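Local coordinates for Beta/alpha-amylase (Paenibacillus polymyxa, PDB 3VOC), which hydrolyses alpha-1,4-glucosidic links of starch, this family 14 beta-amylase domain releasing maltose units from the non-reducing chain ends, at residues A[39-44]-A[75-80]. Numbering follows the deposited sequence.
Sequences TTDVWW and VPIIST
Ser79 OG gives a short hydrogen bond of 2.5 Å to Asp41 OD1. It meets the oxygen on the anti side, 17° out of the carboxylate plane. CG of Asp41 stands anti to the carbonyl carbon (chi1 -84°), and this brings OD1 across to Ser79 OG. CD1 and CG2 of Ile77 approach the same oxygen from one side, each 4.0 Å from Asp41 OD1. Asp41 probably binds substrate, as in related enzymes. With an alanine here, the Ser79 hydroxyl would probably lose this acceptor, and substrate binding is likely to be weakened.

Asp41 CB, from the same strand, lies over the rim of one face of the Trp43 indole. Ser79 CB comes to Trp43 CE3 at 3.9 Å. Trp43 also meets His81, another probable substrate ligand. Five backbone hydrogen bonds join the parallel strands, from Thr40 N to Val75 O through to Trp44 N to Ser79 O. That last bond is nearly straight at nitrogen (170°), but the donor sits above the carbonyl plane. On the other side of the sheet, Val42 CG2 packs alongside Pro76 CB at 3.8 Å. Past the strand ends, Thr80 CG2 lies over the rim of one face of the Trp44 indole, 3.9 Å from CE3. Trp44 NE1 is hydrogen-bonded to Glu48, a calcium ligand.

The contact joins the second and third strands of the TIM barrel. Thr39 bonds onward to strand 7-11, and Pro76 and Ile78 to strand 153-156. Helix 58-69 packs on Thr40 and Val42, and helix 127-144 on Pro76, Ile78 and Thr80.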
ATOM      1  N   THR A  39      -0.224 -14.495  -4.605  1.00 14.70           N
ATOM      2  CA  THR A  39       0.400 -13.153  -4.560  1.00 14.93           C
ATOM      3  C   THR A  39       1.637 -13.170  -3.637  1.00 14.79           C
ATOM      4  O   THR A  39       1.661 -13.859  -2.608  1.00 14.19           O
ATOM      5  CB  THR A  39      -0.567 -12.016  -4.147  1.00 15.14           C
ATOM      6  OG1 THR A  39      -0.794 -12.080  -2.735  1.00 18.46           O
ATOM      7  CG2 THR A  39      -1.927 -12.128  -4.892  1.00 14.68           C
ATOM      8  N   THR A  40       2.667 -12.416  -4.022  1.00 14.32           N
ATOM      9  CA  THR A  40       3.983 -12.599  -3.413  1.00 14.12           C
ATOM     10  C   THR A  40       4.709 -11.271  -3.278  1.00 14.00           C
ATOM     11  O   THR A  40       4.942 -10.596  -4.277  1.00 13.34           O
ATOM     12  CB  THR A  40       4.867 -13.519  -4.291  1.00 14.21           C
ATOM     13  OG1 THR A  40       4.215 -14.781  -4.481  1.00 13.84           O
ATOM     14  CG2 THR A  40       6.264 -13.735  -3.651  1.00 13.63           C
ATOM     15  N   ASP A  41       5.076 -10.903  -2.050  1.00 13.53           N
ATOM     16  CA  ASP A  41       6.038  -9.829  -1.860  1.00 14.04           C
ATOM     17  C   ASP A  41       7.372 -10.210  -2.497  1.00 14.12           C
ATOM     18  O   ASP A  41       8.006 -11.189  -2.085  1.00 14.68           O
ATOM     19  CB  ASP A  41       6.260  -9.523  -0.384  1.00 14.03           C
ATOM     20  CG  ASP A  41       5.220  -8.572   0.175  1.00 15.76           C
ATOM     21  OD1 ASP A  41       4.975  -7.508  -0.423  1.00 15.86           O
ATOM     22  OD2 ASP A  41       4.660  -8.887   1.229  1.00 15.00           O
ATOM     23  N   VAL A  42       7.762  -9.458  -3.522  1.00 13.90           N
ATOM     24  CA  VAL A  42       9.087  -9.617  -4.158  1.00 13.53           C
ATOM     25  C   VAL A  42       9.936  -8.521  -3.539  1.00 14.05           C
ATOM     26  O   VAL A  42       9.913  -7.355  -3.977  1.00 13.30           O
ATOM     27  CB  VAL A  42       8.994  -9.559  -5.705  1.00 13.46           C
ATOM     28  CG1 VAL A  42      10.357  -9.770  -6.369  1.00 13.13           C
ATOM     29  CG2 VAL A  42       7.984 -10.615  -6.215  1.00 12.60           C
ATOM     30  N   TRP A  43      10.634  -8.890  -2.460  1.00 14.33           N
ATOM     31  CA  TRP A  43      11.319  -7.897  -1.612  1.00 14.71           C
ATOM     32  C   TRP A  43      12.515  -7.228  -2.312  1.00 14.72           C
ATOM     33  O   TRP A  43      13.450  -7.902  -2.751  1.00 14.06           O
ATOM     34  CB  TRP A  43      11.791  -8.544  -0.297  1.00 14.68           C
ATOM     35  CG  TRP A  43      10.663  -8.985   0.571  1.00 15.44           C
ATOM     36  CD1 TRP A  43      10.254 -10.260   0.796  1.00 16.01           C
ATOM     37  CD2 TRP A  43       9.773  -8.137   1.312  1.00 17.78           C
ATOM     38  NE1 TRP A  43       9.168 -10.263   1.640  1.00 17.45           N
ATOM     39  CE2 TRP A  43       8.851  -8.974   1.968  1.00 15.58           C
ATOM     40  CE3 TRP A  43       9.666  -6.745   1.472  1.00 16.12           C
ATOM     41  CZ2 TRP A  43       7.818  -8.475   2.782  1.00 16.05           C
ATOM     42  CZ3 TRP A  43       8.641  -6.242   2.292  1.00 17.00           C
ATOM     43  CH2 TRP A  43       7.730  -7.110   2.936  1.00 18.85           C
ATOM     44  N   TRP A  44      12.500  -5.901  -2.390  1.00 14.67           N
ATOM     45  CA  TRP A  44      13.652  -5.175  -2.920  1.00 15.61           C
ATOM     46  C   TRP A  44      14.960  -5.608  -2.244  1.00 16.47           C
ATOM     47  O   TRP A  44      15.994  -5.806  -2.915  1.00 16.35           O
ATOM     48  CB  TRP A  44      13.444  -3.666  -2.763  1.00 15.82           C
ATOM     49  CG  TRP A  44      14.313  -2.835  -3.686  1.00 16.21           C
ATOM     50  CD1 TRP A  44      15.130  -3.292  -4.719  1.00 15.58           C
ATOM     51  CD2 TRP A  44      14.416  -1.408  -3.698  1.00 14.84           C
ATOM     52  NE1 TRP A  44      15.732  -2.227  -5.336  1.00 16.13           N
ATOM     53  CE2 TRP A  44      15.313  -1.062  -4.737  1.00 15.81           C
ATOM     54  CE3 TRP A  44      13.832  -0.380  -2.926  1.00 15.93           C
ATOM     55  CZ2 TRP A  44      15.650   0.265  -5.016  1.00 17.08           C
ATOM     56  CZ3 TRP A  44      14.148   0.927  -3.216  1.00 15.75           C
ATOM     57  CH2 TRP A  44      15.058   1.246  -4.254  1.00 16.28           C
ATOM     58  N   VAL A  75       1.245 -13.712  -8.981  1.00 15.31           N
ATOM     59  CA  VAL A  75       1.064 -12.258  -8.988  1.00 15.08           C
ATOM     60  C   VAL A  75       2.134 -11.626  -8.119  1.00 15.29           C
ATOM     61  O   VAL A  75       2.033 -11.632  -6.885  1.00 16.02           O
ATOM     62  CB  VAL A  75      -0.346 -11.827  -8.534  1.00 14.94           C
ATOM     63  CG1 VAL A  75      -0.452 -10.276  -8.459  1.00 14.66           C
ATOM     64  CG2 VAL A  75      -1.406 -12.408  -9.484  1.00 14.80           C
ATOM     65  N   PRO A  76       3.188 -11.098  -8.756  1.00 15.14           N
ATOM     66  CA  PRO A  76       4.273 -10.498  -7.995  1.00 14.77           C
ATOM     67  C   PRO A  76       3.906  -9.087  -7.517  1.00 15.05           C
ATOM     68  O   PRO A  76       3.249  -8.337  -8.244  1.00 14.39           O
ATOM     69  CB  PRO A  76       5.403 -10.435  -9.019  1.00 14.46           C
ATOM     70  CG  PRO A  76       4.674 -10.190 -10.316  1.00 14.55           C
ATOM     71  CD  PRO A  76       3.420 -11.023 -10.210  1.00 14.78           C
ATOM     72  N   ILE A  77       4.288  -8.775  -6.280  1.00 14.79           N
ATOM     73  CA  ILE A  77       4.233  -7.423  -5.764  1.00 14.78           C
ATOM     74  C   ILE A  77       5.689  -6.968  -5.771  1.00 14.54           C
ATOM     75  O   ILE A  77       6.525  -7.583  -5.120  1.00 14.69           O
ATOM     76  CB  ILE A  77       3.691  -7.367  -4.308  1.00 14.66           C
ATOM     77  CG1 ILE A  77       2.317  -8.072  -4.214  1.00 16.08           C
ATOM     78  CG2 ILE A  77       3.626  -5.897  -3.824  1.00 15.05           C
ATOM     79  CD1 ILE A  77       1.923  -8.567  -2.771  1.00 17.95           C
ATOM     80  N   ILE A  78       5.996  -5.916  -6.520  1.00 13.89           N
ATOM     81  CA  ILE A  78       7.363  -5.385  -6.494  1.00 13.89           C
ATOM     82  C   ILE A  78       7.537  -4.554  -5.203  1.00 13.62           C
ATOM     83  O   ILE A  78       7.186  -3.372  -5.131  1.00 14.42           O
ATOM     84  CB  ILE A  78       7.709  -4.594  -7.762  1.00 13.27           C
ATOM     85  CG1 ILE A  78       7.319  -5.390  -9.022  1.00 14.17           C
ATOM     86  CG2 ILE A  78       9.216  -4.214  -7.751  1.00 14.06           C
ATOM     87  CD1 ILE A  78       7.939  -6.818  -9.116  1.00 14.30           C
ATOM     88  N   SER A  79       8.051  -5.207  -4.173  1.00 13.77           N
ATOM     89  CA  SER A  79       7.946  -4.678  -2.811  1.00 13.90           C
ATOM     90  C   SER A  79       9.159  -3.832  -2.429  1.00 13.39           C
ATOM     91  O   SER A  79      10.110  -4.331  -1.821  1.00 13.32           O
ATOM     92  CB  SER A  79       7.754  -5.828  -1.829  1.00 13.55           C
ATOM     93  OG  SER A  79       6.524  -6.457  -2.101  1.00 15.59           O
ATOM     94  N   THR A  80       9.100  -2.562  -2.828  1.00 13.66           N
ATOM     95  CA  THR A  80      10.108  -1.547  -2.548  1.00 14.15           C
ATOM     96  C   THR A  80       9.836  -0.938  -1.152  1.00 15.05           C
ATOM     97  O   THR A  80       9.782   0.298  -0.962  1.00 16.17           O
ATOM     98  CB  THR A  80      10.033  -0.452  -3.611  1.00 14.33           C
ATOM     99  OG1 THR A  80       8.666  -0.067  -3.779  1.00 14.36           O
ATOM    100  CG2 THR A  80      10.562  -0.970  -4.966  1.00 13.68           C
TER